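PDB 5HR4: MmeI, which is a Type IIL restriction-modification enzyme that binds DNA and probably transfers a methyl group from S-adenosyl-L-methionine to N6 of adenine in it. Local coordinates for residues A[480-485]-A[515-520]; A[461-466]-A[495-500]; A[358-363]-A[522-527]; A[538-541]-A[545-548]. All blocks are in the same frame, centred on the assembly; numbering follows the deposited sequence.

Contact 1: A[480-485]-A[515-520]. With SFG (sinefungin), chain H; nucleotides of chain B.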
# COMPACT_ATOMS: atom_id res chain seq x y z
N GLY A 480 8.98 -7.45 3.60
CA GLY A 480 7.81 -7.05 4.35
C GLY A 480 6.99 -6.04 3.59
O GLY A 480 7.31 -5.63 2.48
N ASN A 481 5.90 -5.62 4.25
CA ASN A 481 4.91 -4.71 3.69
C ASN A 481 4.81 -3.47 4.56
O ASN A 481 3.89 -3.34 5.38
CB ASN A 481 3.55 -5.40 3.56
CG ASN A 481 2.50 -4.49 2.99
OD1 ASN A 481 2.80 -3.51 2.31
ND2 ASN A 481 1.25 -4.80 3.27
N PRO A 482 5.72 -2.51 4.38
CA PRO A 482 5.77 -1.32 5.24
C PRO A 482 4.61 -0.38 4.98
O PRO A 482 4.01 -0.39 3.89
CB PRO A 482 7.11 -0.66 4.86
CG PRO A 482 7.86 -1.70 4.08
CD PRO A 482 6.84 -2.56 3.43
N PRO A 483 4.29 0.50 5.94
CA PRO A 483 3.09 1.34 5.84
C PRO A 483 3.18 2.39 4.74
O PRO A 483 4.25 2.96 4.48
CB PRO A 483 3.01 2.00 7.21
CG PRO A 483 4.40 2.06 7.66
CD PRO A 483 4.98 0.74 7.22
N PHE A 484 2.02 2.66 4.12
CA PHE A 484 1.87 3.64 3.06
C PHE A 484 1.25 4.89 3.65
O PHE A 484 0.14 4.84 4.19
CB PHE A 484 0.95 3.16 1.93
CG PHE A 484 1.25 1.80 1.41
CD1 PHE A 484 2.44 1.15 1.69
CD2 PHE A 484 0.32 1.17 0.60
CE1 PHE A 484 2.67 -0.13 1.18
CE2 PHE A 484 0.56 -0.09 0.09
CZ PHE A 484 1.74 -0.73 0.38
N VAL A 485 1.93 6.02 3.54
CA VAL A 485 1.33 7.25 4.02
C VAL A 485 1.76 8.37 3.09
O VAL A 485 2.96 8.59 2.87
CB VAL A 485 1.70 7.56 5.49
CG1 VAL A 485 1.02 8.85 5.90
CG2 VAL A 485 1.29 6.42 6.46
N ALA A 515 8.63 5.03 1.43
CA ALA A 515 9.95 5.22 0.83
C ALA A 515 11.05 5.13 1.86
O ALA A 515 12.11 4.57 1.58
CB ALA A 515 10.01 6.55 0.09
N ALA A 516 10.79 5.60 3.09
CA ALA A 516 11.80 5.59 4.16
C ALA A 516 12.47 4.22 4.36
O ALA A 516 13.66 4.16 4.67
CB ALA A 516 11.16 6.04 5.46
N TRP A 517 11.74 3.12 4.23
CA TRP A 517 12.38 1.83 4.49
C TRP A 517 13.43 1.47 3.44
O TRP A 517 14.29 0.62 3.71
CB TRP A 517 11.36 0.69 4.58
CG TRP A 517 10.72 0.57 5.92
CD1 TRP A 517 10.88 -0.44 6.82
CD2 TRP A 517 9.83 1.51 6.53
NE1 TRP A 517 10.14 -0.19 7.95
CE2 TRP A 517 9.48 1.00 7.79
CE3 TRP A 517 9.29 2.73 6.11
CZ2 TRP A 517 8.61 1.67 8.65
CZ3 TRP A 517 8.43 3.40 6.97
CH2 TRP A 517 8.10 2.87 8.22
N TYR A 518 13.40 2.09 2.25
CA TYR A 518 14.35 1.72 1.21
C TYR A 518 15.77 2.19 1.52
O TYR A 518 16.71 1.38 1.40
CB TYR A 518 13.87 2.24 -0.15
CG TYR A 518 12.73 1.45 -0.74
CD1 TYR A 518 11.44 1.57 -0.25
CD2 TYR A 518 12.95 0.60 -1.82
CE1 TYR A 518 10.40 0.86 -0.78
CE2 TYR A 518 11.91 -0.13 -2.38
CZ TYR A 518 10.64 0.01 -1.85
OH TYR A 518 9.61 -0.70 -2.40
N PRO A 519 16.03 3.46 1.87
CA PRO A 519 17.40 3.83 2.25
C PRO A 519 17.88 3.12 3.49
O PRO A 519 19.07 2.80 3.59
CB PRO A 519 17.30 5.35 2.48
CG PRO A 519 16.11 5.76 1.73
CD PRO A 519 15.15 4.63 1.86
N LYS A 520 16.99 2.87 4.46
CA LYS A 520 17.34 2.06 5.62
C LYS A 520 17.93 0.73 5.19
O LYS A 520 19.10 0.45 5.43
CB LYS A 520 16.12 1.86 6.52
CG LYS A 520 15.99 2.92 7.58
CD LYS A 520 17.17 2.86 8.53
CE LYS A 520 16.79 3.28 9.94
NZ LYS A 520 17.98 3.27 10.85
N SFG H . 2.85 -7.29 6.95
CA SFG H . 2.05 -7.20 8.15
C SFG H . 1.04 -8.34 8.09
O SFG H . 1.05 -9.10 7.10
OXT SFG H . 0.22 -8.53 9.02
CB SFG H . 1.32 -5.86 8.20
CG SFG H . 2.37 -4.76 8.08
CD SFG H . 1.59 -3.48 7.87
NE SFG H . 1.25 -3.42 6.46
C5' SFG H . 2.40 -2.24 8.30
C4' SFG H . 2.93 -2.30 9.78
O4' SFG H . 3.87 -1.42 9.93
C3' SFG H . 1.88 -1.89 10.83
O3' SFG H . 1.60 -2.99 11.58
C2' SFG H . 2.53 -0.76 11.67
O2' SFG H . 2.28 -0.94 13.13
C1' SFG H . 3.80 -0.89 11.45
N9 SFG H . 4.51 0.35 11.43
C8 SFG H . 4.11 1.53 10.96
N7 SFG H . 5.11 2.40 11.11
C5 SFG H . 6.14 1.75 11.67
C6 SFG H . 7.39 2.18 12.04
N6 SFG H . 8.04 3.46 11.94
N1 SFG H . 8.26 1.34 12.58
C2 SFG H . 7.90 0.05 12.78
N3 SFG H . 6.66 -0.37 12.42
C4 SFG H . 5.78 0.48 11.86
P DA B 7 -3.30 7.70 1.84
OP1 DA B 7 -4.03 7.86 3.13
OP2 DA B 7 -1.84 7.93 1.80
O5' DA B 7 -3.68 6.28 1.25
C5' DA B 7 -2.88 5.18 1.42
C4' DA B 7 -3.78 3.98 1.36
O4' DA B 7 -3.02 2.79 1.51
C3' DA B 7 -4.87 3.95 2.42
O3' DA B 7 -6.05 3.52 1.79
C2' DA B 7 -4.34 2.93 3.43
C1' DA B 7 -3.55 1.99 2.54
N9 DA B 7 -2.39 1.36 3.16
C8 DA B 7 -1.50 1.95 3.99
N7 DA B 7 -0.51 1.18 4.33
C5 DA B 7 -0.76 -0.01 3.65
C6 DA B 7 -0.06 -1.24 3.59
N6 DA B 7 1.07 -1.49 4.25
N1 DA B 7 -0.58 -2.21 2.81
C2 DA B 7 -1.71 -1.97 2.16
N3 DA B 7 -2.45 -0.85 2.13
C4 DA B 7 -1.91 0.10 2.92
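Asn481 O accepts a hydrogen bond from NE of sinefungin at 2.9 Å, while the side chain of the same residue turns to the adenine of DA7 of chain B. Its CG lies opposite the backbone N (chi1 179°), which sends the amide along the base edge: ND2 donates to N1 of DA7 at 3.2 Å, and OD1 takes a weak bond from N6. Thr316 OG1 is a second partner of ND2. The Phe484 ring lies flat under the base, with C6 of DA7 3.6 Å above its plane and over its centre; an alanine here would probably leave that face of the adenine without its stacking partner and the base less restrained against tilting. Behind this site, Pro482 and Pro483 pack over one face of the Trp517 indole, Pro482 CB standing 4.0 Å from the five-membered ring centroid and Pro483 CD meeting the six-membered ring, both as CH-pi contacts. The indole edge points at the sinefungin purine, and NE1 bonds to Pro362 O. Asn-Pro-Pro-Phe is motif IV of N6-adenine methyltransferases. With sinefungin NE 2.9 Å from N6 of DA7, the geometry is consistent with a target adenine flipped out and held for methyl transfer.

Contact 2: A[461-466]-A[495-500]. With SFG (sinefungin), chain H.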
# COMPACT_ATOMS: atom_id res chain seq x y z
N ALA A 461 11.16 1.26 13.53
CA ALA A 461 12.21 0.80 12.63
C ALA A 461 12.96 1.93 11.93
O ALA A 461 14.03 1.69 11.37
CB ALA A 461 11.62 -0.12 11.57
N LEU A 462 12.40 3.14 11.93
CA LEU A 462 13.07 4.25 11.27
C LEU A 462 14.03 4.99 12.20
O LEU A 462 14.94 5.68 11.71
CB LEU A 462 12.04 5.23 10.69
CG LEU A 462 11.04 4.66 9.66
CD1 LEU A 462 10.25 5.76 9.00
CD2 LEU A 462 11.73 3.84 8.60
N GLN A 463 13.88 4.82 13.52
CA GLN A 463 14.69 5.54 14.51
C GLN A 463 15.83 4.71 15.09
O GLN A 463 16.69 5.29 15.75
CB GLN A 463 13.80 6.04 15.66
CG GLN A 463 12.91 7.22 15.31
CD GLN A 463 12.01 7.65 16.46
OE1 GLN A 463 12.11 7.13 17.57
NE2 GLN A 463 11.13 8.62 16.20
N ILE A 464 15.87 3.41 14.87
CA ILE A 464 16.87 2.54 15.48
C ILE A 464 17.87 2.05 14.44
O ILE A 464 17.68 2.19 13.23
CB ILE A 464 16.22 1.34 16.20
CG1 ILE A 464 15.44 0.48 15.20
CG2 ILE A 464 15.33 1.79 17.33
CD1 ILE A 464 14.91 -0.78 15.83
N ASP A 465 18.93 1.42 14.93
CA ASP A 465 19.88 0.72 14.07
C ASP A 465 19.44 -0.74 13.94
O ASP A 465 19.40 -1.47 14.94
CB ASP A 465 21.29 0.82 14.67
CG ASP A 465 22.37 0.28 13.75
OD1 ASP A 465 22.09 -0.00 12.56
OD2 ASP A 465 23.52 0.16 14.21
N TRP A 466 19.10 -1.16 12.71
CA TRP A 466 18.62 -2.53 12.52
C TRP A 466 19.58 -3.58 13.08
O TRP A 466 19.14 -4.63 13.56
CB TRP A 466 18.33 -2.81 11.03
CG TRP A 466 17.09 -2.07 10.56
CD1 TRP A 466 16.27 -1.29 11.32
CD2 TRP A 466 16.54 -2.03 9.23
NE1 TRP A 466 15.26 -0.77 10.57
CE2 TRP A 466 15.39 -1.21 9.28
CE3 TRP A 466 16.89 -2.62 8.02
CZ2 TRP A 466 14.60 -0.95 8.15
CZ3 TRP A 466 16.11 -2.37 6.90
CH2 TRP A 466 14.98 -1.54 6.98
N LYS A 495 6.86 12.57 9.45
CA LYS A 495 7.67 13.42 8.58
C LYS A 495 9.09 13.53 9.11
O LYS A 495 10.06 13.50 8.35
CB LYS A 495 7.07 14.82 8.43
CG LYS A 495 5.66 14.93 7.83
CD LYS A 495 5.13 16.38 8.01
CE LYS A 495 3.61 16.55 7.78
NZ LYS A 495 2.97 17.33 8.90
N ALA A 496 9.24 13.67 10.43
CA ALA A 496 10.57 13.81 10.99
C ALA A 496 11.36 12.52 10.83
O ALA A 496 12.54 12.55 10.46
CB ALA A 496 10.48 14.23 12.45
N ASP A 497 10.72 11.37 11.08
CA ASP A 497 11.30 10.08 10.71
C ASP A 497 11.72 10.07 9.25
O ASP A 497 12.85 9.69 8.92
CB ASP A 497 10.31 8.95 10.97
CG ASP A 497 10.09 8.68 12.45
OD1 ASP A 497 10.52 9.50 13.28
OD2 ASP A 497 9.48 7.62 12.77
N LEU A 498 10.81 10.46 8.35
CA LEU A 498 11.13 10.42 6.93
C LEU A 498 12.36 11.26 6.63
O LEU A 498 13.27 10.81 5.92
CB LEU A 498 9.93 10.89 6.11
CG LEU A 498 9.97 10.98 4.58
CD1 LEU A 498 10.31 9.67 3.95
CD2 LEU A 498 8.61 11.44 4.11
N LEU A 499 12.44 12.45 7.23
CA LEU A 499 13.54 13.36 6.94
C LEU A 499 14.85 12.90 7.58
O LEU A 499 15.93 13.17 7.02
CB LEU A 499 13.16 14.77 7.39
CG LEU A 499 12.02 15.38 6.56
CD1 LEU A 499 11.78 16.83 6.88
CD2 LEU A 499 12.31 15.19 5.08
N SER A 500 14.79 12.20 8.72
CA SER A 500 16.00 11.61 9.29
C SER A 500 16.65 10.62 8.33
O SER A 500 17.88 10.56 8.20
CB SER A 500 15.69 10.92 10.63
N SFG H . 2.85 -7.29 6.95
CA SFG H . 2.05 -7.20 8.15
C SFG H . 1.04 -8.34 8.09
O SFG H . 1.05 -9.10 7.10
OXT SFG H . 0.22 -8.53 9.02
CB SFG H . 1.32 -5.86 8.20
CG SFG H . 2.37 -4.76 8.08
CD SFG H . 1.59 -3.48 7.87
NE SFG H . 1.25 -3.42 6.46
C5' SFG H . 2.40 -2.24 8.30
C4' SFG H . 2.93 -2.30 9.78
O4' SFG H . 3.87 -1.42 9.93
C3' SFG H . 1.88 -1.89 10.83
O3' SFG H . 1.60 -2.99 11.58
C2' SFG H . 2.53 -0.76 11.67
O2' SFG H . 2.28 -0.94 13.13
C1' SFG H . 3.80 -0.89 11.45
N9 SFG H . 4.51 0.35 11.43
C8 SFG H . 4.11 1.53 10.96
N7 SFG H . 5.11 2.40 11.11
C5 SFG H . 6.14 1.75 11.67
C6 SFG H . 7.39 2.18 12.04
N6 SFG H . 8.04 3.46 11.94
N1 SFG H . 8.26 1.34 12.58
C2 SFG H . 7.90 0.05 12.78
N3 SFG H . 6.66 -0.37 12.42
C4 SFG H . 5.78 0.48 11.86
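Leu462 and Asp497 bring the two backbones to their nearest approach, CA to CA 6.1 Å, where the non-regular turn at 461-463 meets regular helix 492-502. The helix is confirmed locally by bonds such as Leu499 N to Lys495 O. Of the side chains, Gln463 and Asp497 make the polar link: Gln463 NE2 donates to Asp497 OD1 at 3.1 Å with a nearly straight N-H...O angle of 164°. The acceptor is met on its syn side, somewhat out of the carboxylate plane, and the amide and carboxylate planes stand 75° apart. The other oxygen, OD2, has a weak bond from Asn460 ND2. Beneath the carboxylate, Leu462 CD1 rests against Asp497 CB at 3.7 Å, the two side chains crossing at about a right angle.

The loop follows strand 455-458, the edge strand of the 3-2-1-4-5-7-6 order that marks the class I methyltransferase fold, and it closes on the adenine of sinefungin. Ala461 N donates to N1 of sinefungin at 3.1 Å, and Leu462 CG approaches the exocyclic N6 at 4.0 Å. With its CG opposite the carbonyl carbon (chi1 -59°), Leu462 sends one branch to the helix while its fork still faces the purine. Farther along the loop, Trp466 NE1 bonds Ala461 O at 2.9 Å, using a lone pair in the carbonyl plane and tying the two ends of segment 461-466 together.

Contact 3: A[358-363]-A[522-527]. With SFG (sinefungin), chain H.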
# COMPACT_ATOMS: atom_id res chain seq x y z
N THR A 358 18.25 -16.61 7.80
CA THR A 358 17.54 -15.69 8.69
C THR A 358 16.64 -14.76 7.89
O THR A 358 17.01 -14.33 6.78
CB THR A 358 18.52 -14.87 9.55
OG1 THR A 358 19.50 -14.25 8.71
CG2 THR A 358 19.24 -15.76 10.53
N PHE A 359 15.46 -14.46 8.44
CA PHE A 359 14.47 -13.61 7.78
C PHE A 359 14.13 -12.41 8.66
O PHE A 359 13.93 -12.55 9.86
CB PHE A 359 13.21 -14.42 7.46
CG PHE A 359 13.49 -15.64 6.61
CD1 PHE A 359 13.41 -15.57 5.22
CD2 PHE A 359 13.89 -16.83 7.19
CE1 PHE A 359 13.69 -16.66 4.45
CE2 PHE A 359 14.16 -17.93 6.41
CZ PHE A 359 14.05 -17.84 5.04
N PHE A 360 14.05 -11.24 8.03
CA PHE A 360 14.00 -9.96 8.75
C PHE A 360 12.95 -9.04 8.13
O PHE A 360 13.15 -8.50 7.04
CB PHE A 360 15.39 -9.31 8.69
CG PHE A 360 15.56 -8.12 9.58
CD1 PHE A 360 14.56 -7.74 10.48
CD2 PHE A 360 16.73 -7.39 9.53
CE1 PHE A 360 14.72 -6.62 11.28
CE2 PHE A 360 16.91 -6.28 10.32
CZ PHE A 360 15.90 -5.89 11.21
N ASP A 361 11.83 -8.85 8.84
CA ASP A 361 10.73 -7.99 8.40
C ASP A 361 10.69 -6.69 9.21
O ASP A 361 10.12 -6.66 10.31
CB ASP A 361 9.40 -8.74 8.50
CG ASP A 361 8.21 -7.96 7.90
OD1 ASP A 361 8.34 -6.75 7.57
OD2 ASP A 361 7.11 -8.57 7.79
N PRO A 362 11.23 -5.57 8.67
CA PRO A 362 11.41 -4.35 9.47
C PRO A 362 10.16 -3.49 9.60
O PRO A 362 10.26 -2.27 9.74
CB PRO A 362 12.50 -3.58 8.69
CG PRO A 362 12.63 -4.30 7.33
CD PRO A 362 11.59 -5.36 7.26
N ALA A 363 8.98 -4.12 9.55
CA ALA A 363 7.69 -3.48 9.72
C ALA A 363 6.64 -4.60 9.78
O ALA A 363 5.62 -4.54 9.10
CB ALA A 363 7.41 -2.49 8.58
N ALA A 522 18.88 -0.12 2.30
CA ALA A 522 20.04 0.11 1.44
C ALA A 522 21.30 0.40 2.26
O ALA A 522 22.39 -0.03 1.89
CB ALA A 522 19.77 1.25 0.47
N HIS A 523 21.16 1.13 3.37
CA HIS A 523 22.33 1.36 4.23
C HIS A 523 22.68 0.11 5.02
O HIS A 523 23.86 -0.22 5.19
CB HIS A 523 22.07 2.55 5.15
CG HIS A 523 22.28 3.88 4.49
ND1 HIS A 523 21.24 4.74 4.17
CD2 HIS A 523 23.41 4.50 4.06
CE1 HIS A 523 21.72 5.82 3.59
NE2 HIS A 523 23.03 5.70 3.51
N TYR A 524 21.67 -0.62 5.48
CA TYR A 524 21.89 -1.83 6.27
C TYR A 524 22.67 -2.88 5.50
O TYR A 524 23.59 -3.51 6.05
CB TYR A 524 20.53 -2.37 6.70
CG TYR A 524 20.57 -3.67 7.48
CD1 TYR A 524 21.03 -3.71 8.78
CD2 TYR A 524 20.10 -4.84 6.92
CE1 TYR A 524 21.04 -4.90 9.50
CE2 TYR A 524 20.10 -6.03 7.63
CZ TYR A 524 20.57 -6.05 8.91
OH TYR A 524 20.57 -7.22 9.63
N ILE A 525 22.32 -3.12 4.23
CA ILE A 525 22.96 -4.21 3.49
C ILE A 525 24.30 -3.79 2.92
O ILE A 525 24.99 -4.63 2.32
CB ILE A 525 22.08 -4.75 2.35
CG1 ILE A 525 21.91 -3.72 1.24
CG2 ILE A 525 20.71 -5.15 2.88
CD1 ILE A 525 21.13 -4.25 0.06
N GLN A 526 24.70 -2.53 3.10
CA GLN A 526 25.97 -2.08 2.56
C GLN A 526 27.13 -2.92 3.09
O GLN A 526 28.15 -3.08 2.41
CB GLN A 526 26.18 -0.59 2.88
CG GLN A 526 26.95 0.19 1.82
CD GLN A 526 26.19 0.32 0.50
OE1 GLN A 526 25.09 0.87 0.47
NE2 GLN A 526 26.77 -0.18 -0.59
N THR A 527 26.97 -3.51 4.29
CA THR A 527 27.99 -4.34 4.91
C THR A 527 27.92 -5.81 4.50
O THR A 527 28.80 -6.58 4.91
CB THR A 527 27.92 -4.25 6.45
OG1 THR A 527 26.64 -4.70 6.90
CG2 THR A 527 28.11 -2.82 6.94
N SFG H . 2.85 -7.29 6.95
CA SFG H . 2.05 -7.20 8.15
C SFG H . 1.04 -8.34 8.09
O SFG H . 1.05 -9.10 7.10
OXT SFG H . 0.22 -8.53 9.02
CB SFG H . 1.32 -5.86 8.20
CG SFG H . 2.37 -4.76 8.08
CD SFG H . 1.59 -3.48 7.87
NE SFG H . 1.25 -3.42 6.46
C5' SFG H . 2.40 -2.24 8.30
C4' SFG H . 2.93 -2.30 9.78
O4' SFG H . 3.87 -1.42 9.93
C3' SFG H . 1.88 -1.89 10.83
O3' SFG H . 1.60 -2.99 11.58
C2' SFG H . 2.53 -0.76 11.67
O2' SFG H . 2.28 -0.94 13.13
C1' SFG H . 3.80 -0.89 11.45
N9 SFG H . 4.51 0.35 11.43
C8 SFG H . 4.11 1.53 10.96
N7 SFG H . 5.11 2.40 11.11
C5 SFG H . 6.14 1.75 11.67
C6 SFG H . 7.39 2.18 12.04
N6 SFG H . 8.04 3.46 11.94
N1 SFG H . 8.26 1.34 12.58
C2 SFG H . 7.90 0.05 12.78
N3 SFG H . 6.66 -0.37 12.42
C4 SFG H . 5.78 0.48 11.86
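Phe360 and Tyr524 meet as an offset edge-to-face pair: the ring centroids are 5.7 Å apart and the planes stand at 76°, the edge of Phe360 facing the ring of Tyr524. The nearest carbons are Phe360 CE2 and Tyr524 CZ at 3.9 Å. Both side chains extend opposite their own backbone nitrogens (chi1 -170° for Phe360), which carries the two rings into the gap between strand and helix.

Among polar contacts, Tyr524 OH is bonded to Leu470 O, so the buried hydroxyl is satisfied beyond the aromatic pair. A leucine in place of Tyr524 would probably leave that carbonyl without its hydroxyl partner and Phe360 without this aromatic partner. At the C-terminal end of the strand, Asp361 OD1 receives a weak bond from Ala363 N at 3.4 Å, within Asp-Pro-Ala-Cys-Gly-Cys-Gly, the glycine-rich motif that follows the first strand of the methyltransferase fold.

Ligand packing is confined to Ala363, whose O lies 3.4 Å from CG of sinefungin.

Strand 359-361 runs between strands 409-413 and 477-480. Trp466 adds a second edge-to-face partner to Phe360, and Tyr524 also touches Ile478, which places the end of helix 517-524 against this part of the sheet.

Contact 4: A[538-541]-A[545-548]. With nucleotides of chain B.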
# COMPACT_ATOMS: atom_id res chain seq x y z
N THR A 538 3.11 1.11 -2.07
CA THR A 538 2.15 1.80 -2.91
C THR A 538 2.77 2.11 -4.26
O THR A 538 3.92 2.53 -4.35
CB THR A 538 1.69 3.10 -2.28
OG1 THR A 538 1.08 3.89 -3.31
CG2 THR A 538 2.90 3.86 -1.71
N ASN A 539 1.98 1.95 -5.32
CA ASN A 539 2.60 2.06 -6.63
C ASN A 539 3.10 3.47 -6.89
O ASN A 539 3.83 3.67 -7.87
CB ASN A 539 1.63 1.61 -7.72
CG ASN A 539 0.30 2.32 -7.66
OD1 ASN A 539 -0.08 2.87 -6.63
ND2 ASN A 539 -0.43 2.29 -8.76
N SER A 540 2.76 4.41 -6.00
CA SER A 540 3.06 5.82 -6.18
C SER A 540 4.56 6.10 -6.18
O SER A 540 5.01 7.04 -6.84
CB SER A 540 2.38 6.64 -5.09
OG SER A 540 1.15 7.17 -5.55
N ILE A 541 5.35 5.30 -5.45
CA ILE A 541 6.80 5.48 -5.42
C ILE A 541 7.48 5.05 -6.71
O ILE A 541 8.71 5.11 -6.79
CB ILE A 541 7.50 4.71 -4.28
CG1 ILE A 541 7.45 3.19 -4.54
CG2 ILE A 541 6.90 5.07 -2.90
CD1 ILE A 541 8.20 2.38 -3.44
N GLU A 545 6.00 12.49 -9.17
CA GLU A 545 6.94 13.36 -8.45
C GLU A 545 7.89 12.61 -7.53
O GLU A 545 8.90 13.18 -7.12
CB GLU A 545 6.18 14.41 -7.63
CG GLU A 545 5.82 13.99 -6.20
CD GLU A 545 4.97 15.04 -5.46
OE1 GLU A 545 5.07 16.25 -5.78
OE2 GLU A 545 4.19 14.65 -4.56
N GLN A 546 7.59 11.36 -7.20
CA GLN A 546 8.42 10.63 -6.25
C GLN A 546 9.60 9.91 -6.90
O GLN A 546 10.60 9.67 -6.21
CB GLN A 546 7.56 9.61 -5.49
CG GLN A 546 6.17 10.13 -5.11
CD GLN A 546 5.65 9.50 -3.83
OE1 GLN A 546 6.41 9.17 -2.92
NE2 GLN A 546 4.33 9.35 -3.75
N VAL A 547 9.52 9.61 -8.20
CA VAL A 547 10.57 8.83 -8.87
C VAL A 547 11.88 9.61 -8.88
O VAL A 547 12.96 9.03 -8.74
CB VAL A 547 10.13 8.44 -10.29
CG1 VAL A 547 11.10 7.44 -10.91
CG2 VAL A 547 8.74 7.89 -10.25
N SER A 548 11.80 10.92 -9.06
CA SER A 548 13.00 11.75 -9.00
C SER A 548 13.57 11.87 -7.60
O SER A 548 14.76 12.17 -7.45
CB SER A 548 12.69 13.16 -9.53
OG SER A 548 11.92 13.13 -10.73
P DC B 5 2.00 12.97 -8.25
OP1 DC B 5 3.20 12.10 -8.32
OP2 DC B 5 0.96 12.98 -9.30
O5' DC B 5 1.22 12.60 -6.92
C5' DC B 5 1.87 12.64 -5.69
C4' DC B 5 0.84 12.79 -4.61
O4' DC B 5 0.14 14.03 -4.78
C3' DC B 5 -0.28 11.77 -4.66
O3' DC B 5 0.15 10.60 -4.03
C2' DC B 5 -1.41 12.47 -3.89
C1' DC B 5 -1.04 13.95 -4.02
N1 DC B 5 -2.05 14.77 -4.69
C2 DC B 5 -2.71 15.75 -3.96
O2 DC B 5 -2.45 15.88 -2.76
N3 DC B 5 -3.63 16.53 -4.57
C4 DC B 5 -3.88 16.35 -5.88
N4 DC B 5 -4.79 17.14 -6.47
C5 DC B 5 -3.20 15.34 -6.64
C6 DC B 5 -2.30 14.59 -6.00
P DC B 4 3.50 20.43 -9.00
OP1 DC B 4 4.84 21.03 -8.82
OP2 DC B 4 2.89 20.35 -10.35
O5' DC B 4 3.59 18.97 -8.43
C5' DC B 4 2.88 17.91 -9.05
C4' DC B 4 2.60 16.86 -8.01
O4' DC B 4 1.85 17.48 -6.93
C3' DC B 4 1.82 15.64 -8.46
O3' DC B 4 2.52 14.47 -7.98
C2' DC B 4 0.43 15.82 -7.80
C1' DC B 4 0.71 16.73 -6.62
N1 DC B 4 -0.39 17.71 -6.30
C2 DC B 4 -0.56 18.16 -4.98
O2 DC B 4 0.19 17.71 -4.10
N3 DC B 4 -1.53 19.06 -4.69
C4 DC B 4 -2.31 19.52 -5.67
N4 DC B 4 -3.26 20.39 -5.33
C5 DC B 4 -2.17 19.09 -7.02
C6 DC B 4 -1.20 18.20 -7.29
P DG B 6 -0.75 9.27 -4.11
OP1 DG B 6 0.14 8.14 -3.72
OP2 DG B 6 -1.40 9.26 -5.45
O5' DG B 6 -1.81 9.48 -2.92
C5' DG B 6 -1.33 9.73 -1.60
C4' DG B 6 -2.46 9.88 -0.62
O4' DG B 6 -3.26 11.05 -0.95
C3' DG B 6 -3.44 8.72 -0.55
O3' DG B 6 -3.97 8.66 0.74
C2' DG B 6 -4.51 9.13 -1.57
C1' DG B 6 -4.53 10.66 -1.43
N9 DG B 6 -4.78 11.37 -2.69
C8 DG B 6 -4.43 10.96 -3.95
N7 DG B 6 -4.79 11.79 -4.89
C5 DG B 6 -5.42 12.82 -4.21
C6 DG B 6 -6.02 14.00 -4.71
O6 DG B 6 -6.10 14.39 -5.88
N1 DG B 6 -6.55 14.78 -3.68
C2 DG B 6 -6.51 14.45 -2.34
N2 DG B 6 -7.07 15.33 -1.50
N3 DG B 6 -5.95 13.35 -1.87
C4 DG B 6 -5.43 12.58 -2.86
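Gln546 supplies most of the van der Waals packing across this turn, reaching past Ser540 O and crossing Ile541 at a slant. Its CG is 3.7 Å from Ser540 O, and its NE2 comes to 3.6 Å from Ser540 CB. Ile541 CG2 touches Gln546 OE1 more loosely, at 4.1 Å; the strongest partner of that oxygen is the backbone N of Asp512.

One sound hydrogen bond to DNA comes from Glu545, whose N donates to OP1 of DC5 of chain B at 3.0 Å with an N-H...O angle of 157°, near the start of helix 544-556, where the helix dipole would probably add to the attraction for phosphate. A second, from Ser540 OG to OP1 of DG6 of chain B, is modelled too short for its length to be trusted.

Charge pairing holds the Glu545 carboxylate: OE2 bridges to Lys487 and OE1 to Lys629. The side chain runs extended beyond CG, and OE1 reaches 3.4 Å from C4' of DC4 of chain B.

A 3-10 segment, 539-541, follows strand 532-538 and leads within a few residues into helix 544-556. Ile541 O bonds Trp551 NE1 farther along that helix, while the Ile541 side chain packs on Ile585 of the neighbouring strand 581-588.

Overall arrangement
All four contacts belong to the methyltransferase domain, around the nine-stranded mixed sheet. Contacts 1 and 3 share helix 517-524 and have centres about 12 Å apart; contact 2, its centre about 10 Å from that of contact 1, uses the preceding helix, 492-502. Along the chain the segments of contacts 1 and 2 alternate, the span of contact 3 encloses both, and contact 4 follows in series. Contacts 1, 2 and 3 all touch sinefungin, using loops that follow strands 477-480, 455-458 and 359-361. Contact 4, its centre about 22 Å from that of contact 3, grips the DNA backbone instead, yet Thr538 meets Phe484 of contact 1, so sinefungin pocket, target base and phosphate grip adjoin.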